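PDB 3K96: glycerol-3-phosphate dehydrogenase [NAD(P)+] from Coxiella burnetii, which probably catalyses the NAD(P)H-dependent reduction of dihydroxyacetone phosphate to sn-glycerol 3-phosphate, the key precursor for phospholipid synthesis. Local coordinates for residues Gly132-Ala137 with Leu267-Leu272; Arg242-Met247 with Glu259-Leu264; Val271-Cys274 with Gln278-Asn281. All blocks are in the same frame, centred on the assembly; numbering follows the deposited sequence.

How the contacts relate
Following the chain from its N terminus, the loop after strand 128-131 comes first, and contact 1 ties it to helix 264-275, bringing the nucleotide-binding part of the fold against the helical C-terminal part. Within the long excursion that contact 1 closes lies contact 2, a short-range closure that folds helix 258-261 back on helix 233-253. Helix 258-261 leads directly into helix 264-275, and a probable hydrogen bond from Leu267 N to Leu261 O, 2.8 Å long, links contacts 1 and 2 across that junction. Contact 3 begins on Val271 and Leu272, where contact 1 ends, and closes the small turn between helices 264-275 and 280-290. All three also touch the second subunit.

Contact 1 of 3, residues Gly132-Ala137 with Leu267-Leu272; sequences GTKGLA and LGDLVL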
loop_
_atom_site.group_PDB
_atom_site.type_symbol
_atom_site.label_atom_id
_atom_site.label_comp_id
_atom_site.label_asym_id
_atom_site.label_seq_id
_atom_site.Cartn_x
_atom_site.Cartn_y
_atom_site.Cartn_z
ATOM N N GLY A 132 19.052 4.307 -11.738
ATOM C CA GLY A 132 17.706 3.793 -11.519
ATOM C C GLY A 132 17.784 2.443 -10.828
ATOM O O GLY A 132 16.741 1.858 -10.476
ATOM N N THR A 133 19.013 1.934 -10.661
ATOM C CA THR A 133 19.259 0.671 -9.945
ATOM C C THR A 133 18.733 0.765 -8.511
ATOM O O THR A 133 18.831 1.808 -7.885
ATOM C CB THR A 133 20.776 0.391 -9.862
ATOM O OG1 THR A 133 21.331 0.362 -11.186
ATOM C CG2 THR A 133 21.083 -0.915 -9.120
ATOM N N LYS A 134 18.198 -0.336 -7.993
ATOM C CA LYS A 134 17.684 -0.409 -6.607
ATOM C C LYS A 134 18.318 -1.623 -5.931
ATOM O O LYS A 134 18.346 -2.702 -6.494
ATOM C CB LYS A 134 16.153 -0.569 -6.596
ATOM C CG LYS A 134 15.403 0.547 -7.319
ATOM C CD LYS A 134 13.896 0.276 -7.389
ATOM C CE LYS A 134 13.193 1.340 -8.204
ATOM N NZ LYS A 134 11.754 1.091 -8.414
ATOM N N GLY A 135 18.847 -1.427 -4.746
ATOM C CA GLY A 135 19.499 -2.479 -4.009
ATOM C C GLY A 135 20.929 -2.104 -3.644
ATOM O O GLY A 135 21.550 -1.256 -4.280
ATOM N N LEU A 136 21.463 -2.761 -2.632
ATOM C CA LEU A 136 22.826 -2.521 -2.225
ATOM C C LEU A 136 23.787 -3.213 -3.188
ATOM O O LEU A 136 23.440 -4.222 -3.797
ATOM C CB LEU A 136 23.042 -3.047 -0.814
ATOM C CG LEU A 136 22.223 -2.368 0.268
ATOM C CD1 LEU A 136 22.444 -3.085 1.628
ATOM C CD2 LEU A 136 22.598 -0.870 0.351
ATOM N N ALA A 137 24.982 -2.671 -3.344
ATOM C CA ALA A 137 25.976 -3.289 -4.218
ATOM C C ALA A 137 26.823 -4.272 -3.426
ATOM O O ALA A 137 26.707 -4.382 -2.205
ATOM C CB ALA A 137 26.895 -2.211 -4.875
ATOM N N LEU A 267 6.550 3.879 0.321
ATOM C CA LEU A 267 5.178 3.373 0.172
ATOM C C LEU A 267 4.713 3.112 -1.256
ATOM O O LEU A 267 4.152 2.061 -1.546
ATOM C CB LEU A 267 4.207 4.355 0.831
ATOM C CG LEU A 267 2.724 4.134 0.560
ATOM C CD1 LEU A 267 2.283 2.799 1.120
ATOM C CD2 LEU A 267 1.923 5.274 1.135
ATOM N N GLY A 268 4.944 4.062 -2.163
ATOM C CA GLY A 268 4.479 3.906 -3.529
ATOM C C GLY A 268 4.990 2.667 -4.199
ATOM O O GLY A 268 4.206 1.821 -4.644
ATOM N N ASP A 269 6.318 2.560 -4.267
ATOM C CA ASP A 269 6.988 1.430 -4.899
ATOM C C ASP A 269 6.672 0.133 -4.147
ATOM O O ASP A 269 6.548 -0.936 -4.737
ATOM C CB ASP A 269 8.489 1.682 -4.891
ATOM C CG ASP A 269 9.221 0.964 -6.002
ATOM O OD1 ASP A 269 8.594 0.261 -6.829
ATOM O OD2 ASP A 269 10.462 1.132 -6.066
ATOM N N LEU A 270 6.526 0.219 -2.838
ATOM C CA LEU A 270 6.239 -0.999 -2.062
ATOM C C LEU A 270 4.871 -1.569 -2.364
ATOM O O LEU A 270 4.736 -2.765 -2.574
ATOM C CB LEU A 270 6.360 -0.733 -0.569
ATOM C CG LEU A 270 6.191 -1.910 0.393
ATOM C CD1 LEU A 270 7.327 -2.901 0.248
ATOM C CD2 LEU A 270 6.181 -1.343 1.808
ATOM N N VAL A 271 3.852 -0.722 -2.389
ATOM C CA VAL A 271 2.523 -1.226 -2.661
ATOM C C VAL A 271 2.449 -1.819 -4.056
ATOM O O VAL A 271 1.892 -2.893 -4.239
ATOM C CB VAL A 271 1.424 -0.178 -2.408
ATOM C CG1 VAL A 271 1.470 0.239 -0.954
ATOM C CG2 VAL A 271 1.563 1.023 -3.327
ATOM N N LEU A 272 3.058 -1.143 -5.029
ATOM C CA LEU A 272 3.081 -1.638 -6.400
ATOM C C LEU A 272 3.720 -3.003 -6.483
ATOM O O LEU A 272 3.135 -3.955 -7.030
ATOM C CB LEU A 272 3.887 -0.691 -7.311
ATOM C CG LEU A 272 4.186 -1.256 -8.713
ATOM C CD1 LEU A 272 2.883 -1.403 -9.513
ATOM C CD2 LEU A 272 5.181 -0.379 -9.473
#
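The loop 132-137 and the helical turn 267-272 stand well apart, with CA of Lys134 and CA of Asp269, the nearest pair, 11.0 Å from each other. Two side chains approaching from opposite directions bridge that distance. Lys134 is extended beyond CG, its remaining torsions all near 180°, and so delivers its ammonium group to the carboxylate of Asp269. The salt bridge falls on one oxygen: NZ of Lys134 is 2.7 Å from OD2 of Asp269 but 3.6 Å from OD1. The lysine nitrogen meets OD2 on its syn side, about 25° out of the carboxylate plane, and the methylene carbon CE of Lys134 follows at 3.5 Å from the same OD2. Asp269 reaches out of its helix with CG anti to the backbone N (chi1 -154°). Lysine suits the loop because its extended four-carbon chain covers more than half the distance between the backbones; aspartate suits the helix because its short chain holds the carboxylate of a buried residue where NZ can reach it.

Both residues belong to the predicted glycerol 3-phosphate site, and Lys134 probably binds NADPH as well. NZ of Lys134 also makes a weak hydrogen bond to the carbonyl of Gly161, while OD1 of Asp269 forms a long, weak ion pair with Lys216, the predicted proton acceptor. The Lys134-Asp269 salt bridge thus joins two parts of the enzyme: the lysine rises from the loop between strand 128-131 and helix 143-151, and the aspartate from helix 264-275, whose Leu270 packs on helix 233-253 and whose Leu267 meets Leu267 of the second subunit.

Contact 2 of 3, residues Arg242-Met247 with Glu259-Leu264; sequences RGLTEM and ETLTGL
Helical turn 242-247 faces the end of the short helix 258-261; CA of Leu244 and CA of Leu261 are the nearest pair at 7.4 Å. The contact is wholly apolar and turns on Leu261, which enters between Leu244 and Met247, residues three apart on one face of their helix. Its CD1 lies 3.6 Å from CD1 of Leu244 and 3.7 Å from CG of Met247, and the methionine, bent at chi3, passes alongside with CB, CG and SD all near that methyl. Behind the tip, CG of Leu261 and CG of Leu244 approach to 3.8 Å as the two leucines run antiparallel, side by side. With CG anti to the backbone N in Leu261 (chi1 -171°), the branch extends toward the facing helix. Leucine fits this place because CD1 reaches both neighbours while CG packs against Leu244.

This is helix-helix packing of the C-terminal part next to the predicted active site: the Met247 side chain is about 4 Å from that of Lys216, the predicted proton acceptor. Met247 also packs on Cys212 and Leu219 of helix 206-228, and Leu244 on Leu267 of the second subunit, so the contact links helices 206-228, 233-253 and 258-261 beside the dimer interface.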
loop_
_atom_site.group_PDB
_atom_site.type_symbol
_atom_site.label_atom_id
_atom_site.label_comp_id
_atom_site.label_asym_id
_atom_site.label_seq_id
_atom_site.Cartn_x
_atom_site.Cartn_y
_atom_site.Cartn_z
ATOM N N ARG A 242 4.017 -4.102 8.214
ATOM C CA ARG A 242 5.226 -4.444 8.978
ATOM C C ARG A 242 6.472 -4.185 8.163
ATOM O O ARG A 242 7.500 -3.795 8.691
ATOM C CB ARG A 242 5.242 -5.898 9.425
ATOM C CG ARG A 242 4.233 -6.226 10.489
ATOM C CD ARG A 242 4.731 -7.418 11.282
ATOM N NE ARG A 242 5.993 -7.083 11.961
ATOM C CZ ARG A 242 6.734 -7.953 12.641
ATOM N NH1 ARG A 242 7.865 -7.547 13.212
ATOM N NH2 ARG A 242 6.356 -9.234 12.745
ATOM N N GLY A 243 6.379 -4.426 6.871
ATOM C CA GLY A 243 7.488 -4.182 5.992
ATOM C C GLY A 243 7.940 -2.740 6.038
ATOM O O GLY A 243 9.125 -2.465 6.143
ATOM N N LEU A 244 6.988 -1.819 5.956
ATOM C CA LEU A 244 7.309 -0.399 5.967
ATOM C C LEU A 244 7.995 -0.041 7.296
ATOM O O LEU A 244 8.911 0.785 7.327
ATOM C CB LEU A 244 6.061 0.468 5.724
ATOM C CG LEU A 244 6.385 1.897 5.276
ATOM C CD1 LEU A 244 6.950 1.844 3.834
ATOM C CD2 LEU A 244 5.197 2.846 5.322
ATOM N N THR A 245 7.572 -0.667 8.396
ATOM C CA THR A 245 8.217 -0.410 9.698
ATOM C C THR A 245 9.717 -0.746 9.694
ATOM O O THR A 245 10.536 0.041 10.192
ATOM C CB THR A 245 7.499 -1.177 10.842
ATOM O OG1 THR A 245 6.135 -0.734 10.917
ATOM C CG2 THR A 245 8.187 -0.941 12.189
ATOM N N GLU A 246 10.113 -1.903 9.150
ATOM C CA GLU A 246 11.562 -2.208 9.143
ATOM C C GLU A 246 12.304 -1.399 8.096
ATOM O O GLU A 246 13.490 -1.083 8.276
ATOM C CB GLU A 246 11.880 -3.716 9.064
ATOM C CG GLU A 246 11.532 -4.437 7.821
ATOM C CD GLU A 246 11.653 -5.959 8.008
ATOM O OE1 GLU A 246 12.502 -6.585 7.341
ATOM O OE2 GLU A 246 10.911 -6.521 8.853
ATOM N N MET A 247 11.616 -1.060 7.010
ATOM C CA MET A 247 12.206 -0.207 5.989
ATOM C C MET A 247 12.516 1.144 6.697
ATOM O O MET A 247 13.595 1.689 6.556
ATOM C CB MET A 247 11.239 -0.010 4.816
ATOM C CG MET A 247 11.774 0.843 3.660
ATOM S SD MET A 247 10.526 1.148 2.370
ATOM C CE MET A 247 10.383 -0.484 1.655
ATOM N N GLU A 259 9.466 11.214 5.559
ATOM C CA GLU A 259 8.745 11.747 4.420
ATOM C C GLU A 259 9.047 10.903 3.171
ATOM O O GLU A 259 8.218 10.798 2.258
ATOM C CB GLU A 259 9.125 13.219 4.160
ATOM C CG GLU A 259 8.613 14.242 5.205
ATOM C CD GLU A 259 9.332 14.183 6.549
ATOM O OE1 GLU A 259 10.521 13.801 6.583
ATOM O OE2 GLU A 259 8.704 14.546 7.573
ATOM N N THR A 260 10.238 10.317 3.123
ATOM C CA THR A 260 10.616 9.483 1.999
ATOM C C THR A 260 9.897 8.157 2.130
ATOM O O THR A 260 9.394 7.588 1.163
ATOM C CB THR A 260 12.121 9.255 1.945
ATOM O OG1 THR A 260 12.766 10.518 1.805
ATOM C CG2 THR A 260 12.487 8.375 0.769
ATOM N N LEU A 261 9.816 7.680 3.350
ATOM C CA LEU A 261 9.166 6.399 3.635
ATOM C C LEU A 261 7.693 6.336 3.206
ATOM O O LEU A 261 7.232 5.327 2.676
ATOM C CB LEU A 261 9.283 6.124 5.117
ATOM C CG LEU A 261 8.864 4.767 5.616
ATOM C CD1 LEU A 261 9.809 3.665 5.057
ATOM C CD2 LEU A 261 8.899 4.836 7.145
ATOM N N THR A 262 6.966 7.419 3.416
ATOM C CA THR A 262 5.559 7.476 3.064
ATOM C C THR A 262 5.358 8.032 1.655
ATOM O O THR A 262 4.221 8.228 1.213
ATOM C CB THR A 262 4.792 8.355 4.057
ATOM O OG1 THR A 262 5.381 9.660 4.080
ATOM C CG2 THR A 262 4.854 7.757 5.467
ATOM N N GLY A 263 6.462 8.277 0.942
ATOM C CA GLY A 263 6.390 8.824 -0.429
ATOM C C GLY A 263 6.473 7.769 -1.519
ATOM O O GLY A 263 6.355 6.570 -1.259
ATOM N N LEU A 264 6.710 8.236 -2.753
ATOM C CA LEU A 264 6.789 7.377 -3.918
ATOM C C LEU A 264 7.853 6.304 -3.842
ATOM O O LEU A 264 7.600 5.167 -4.255
ATOM C CB LEU A 264 7.013 8.231 -5.170
ATOM C CG LEU A 264 5.878 9.161 -5.574
ATOM C CD1 LEU A 264 6.347 10.288 -6.536
ATOM C CD2 LEU A 264 4.713 8.325 -6.186
#

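Contact 3 of 3, residues Val271-Cys274 with Gln278-Asn281; sequences VLTC and QSRN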
loop_
_atom_site.group_PDB
_atom_site.type_symbol
_atom_site.label_atom_id
_atom_site.label_comp_id
_atom_site.label_asym_id
_atom_site.label_seq_id
_atom_site.Cartn_x
_atom_site.Cartn_y
_atom_site.Cartn_z
ATOM N N VAL A 271 3.852 -0.722 -2.389
ATOM C CA VAL A 271 2.523 -1.226 -2.661
ATOM C C VAL A 271 2.449 -1.819 -4.056
ATOM O O VAL A 271 1.892 -2.893 -4.239
ATOM C CB VAL A 271 1.424 -0.178 -2.408
ATOM C CG1 VAL A 271 1.470 0.239 -0.954
ATOM C CG2 VAL A 271 1.563 1.023 -3.327
ATOM N N LEU A 272 3.058 -1.143 -5.029
ATOM C CA LEU A 272 3.081 -1.638 -6.400
ATOM C C LEU A 272 3.720 -3.003 -6.483
ATOM O O LEU A 272 3.135 -3.955 -7.030
ATOM C CB LEU A 272 3.887 -0.691 -7.311
ATOM C CG LEU A 272 4.186 -1.256 -8.713
ATOM C CD1 LEU A 272 2.883 -1.403 -9.513
ATOM C CD2 LEU A 272 5.181 -0.379 -9.473
ATOM N N THR A 273 4.905 -3.129 -5.891
ATOM C CA THR A 273 5.684 -4.356 -6.024
ATOM C C THR A 273 5.130 -5.531 -5.219
ATOM O O THR A 273 5.312 -6.691 -5.608
ATOM C CB THR A 273 7.145 -4.123 -5.653
ATOM O OG1 THR A 273 7.612 -2.921 -6.303
ATOM C CG2 THR A 273 8.003 -5.322 -6.073
ATOM N N CYS A 274 4.461 -5.231 -4.110
ATOM C CA CYS A 274 3.880 -6.286 -3.280
ATOM C C CYS A 274 2.508 -6.785 -3.767
ATOM O O CYS A 274 2.005 -7.785 -3.271
ATOM C CB CYS A 274 3.779 -5.816 -1.841
ATOM S SG CYS A 274 5.383 -5.667 -1.036
ATOM N N GLN A 278 3.178 -8.390 -12.339
ATOM C CA GLN A 278 4.404 -8.122 -13.118
ATOM C C GLN A 278 5.701 -8.193 -12.316
ATOM O O GLN A 278 6.786 -8.219 -12.882
ATOM C CB GLN A 278 4.322 -6.746 -13.796
ATOM C CG GLN A 278 3.171 -6.605 -14.756
ATOM C CD GLN A 278 3.298 -7.531 -15.929
ATOM O OE1 GLN A 278 2.368 -8.271 -16.245
ATOM N NE2 GLN A 278 4.467 -7.529 -16.565
ATOM N N SER A 279 5.585 -8.227 -11.004
ATOM C CA SER A 279 6.750 -8.277 -10.150
ATOM C C SER A 279 7.328 -9.683 -10.130
ATOM O O SER A 279 6.704 -10.599 -9.575
ATOM C CB SER A 279 6.347 -7.857 -8.724
ATOM O OG SER A 279 7.419 -7.995 -7.797
ATOM N N ARG A 280 8.508 -9.846 -10.714
ATOM C CA ARG A 280 9.186 -11.132 -10.747
ATOM C C ARG A 280 9.609 -11.616 -9.361
ATOM O O ARG A 280 9.726 -12.817 -9.127
ATOM C CB ARG A 280 10.406 -11.037 -11.657
ATOM C CG ARG A 280 10.001 -10.729 -13.088
ATOM C CD ARG A 280 11.140 -10.364 -13.984
ATOM N NE ARG A 280 10.632 -10.148 -15.331
ATOM C CZ ARG A 280 10.490 -11.106 -16.239
ATOM N NH1 ARG A 280 10.836 -12.356 -15.963
ATOM N NH2 ARG A 280 10.019 -10.803 -17.438
ATOM N N ASN A 281 9.869 -10.675 -8.458
ATOM C CA ASN A 281 10.274 -11.015 -7.100
ATOM C C ASN A 281 9.059 -11.540 -6.353
ATOM O O ASN A 281 9.164 -12.460 -5.565
ATOM C CB ASN A 281 10.913 -9.833 -6.413
ATOM C CG ASN A 281 12.252 -9.502 -6.992
ATOM O OD1 ASN A 281 13.177 -10.304 -6.914
ATOM N ND2 ASN A 281 12.370 -8.329 -7.584
#
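The hydroxyl of Thr273 is gripped by two partners: OG1 hydrogen-bonds to the backbone carbonyl of Asp269, one helical turn earlier, and to NZ of Lys216, the predicted proton acceptor. Its position beside the backbone N, anti to the carbonyl carbon (chi1 -47°), suits the bond back to the helix and leaves the methyl to make the contact with Ser279. That methyl, CG2 of Thr273, lies 3.2 Å from OG of Ser279, a close approach between a carbon and a hydroxyl, and 4.0 Å from CB of Ser279. Threonine thus serves two surroundings at once, the hydroxyl bonded to Asp269 O and Lys216 NZ, the methyl against Ser279.

Ser279 sits at the N-cap of helix 280-290. Its OG accepts a hydrogen bond from the backbone N of Arg282, three residues on, the N-cap bond that satisfies an N-H of the helix's first turn. The same OG of Ser279 is 3.3 Å from O of Thr273, near the end of the preceding helix; this bond is weak and unsettled, since the one hydroxyl proton has another acceptor within reach. CB of Ser279 packs against that carbonyl oxygen too, at 3.5 Å. A small residue is apt here, because CA of Thr273 and CA of Ser279 come within 5.8 Å.

Ser279, Arg280 and Asn281 are predicted to bind glycerol 3-phosphate, and Arg280 probably NADPH too, so the connection between the helices brings predicted ligand-binding residues at the start of helix 280-290 close to Thr273, whose hydroxyl bonds Lys216. Helix 206-228 flanks both segments: its Asn217 touches Thr273 and Asn281, its Ala220 touches Thr273, and Thr223 meets Cys274, so the turn joining helices 264-275 and 280-290 is packed along this third helix.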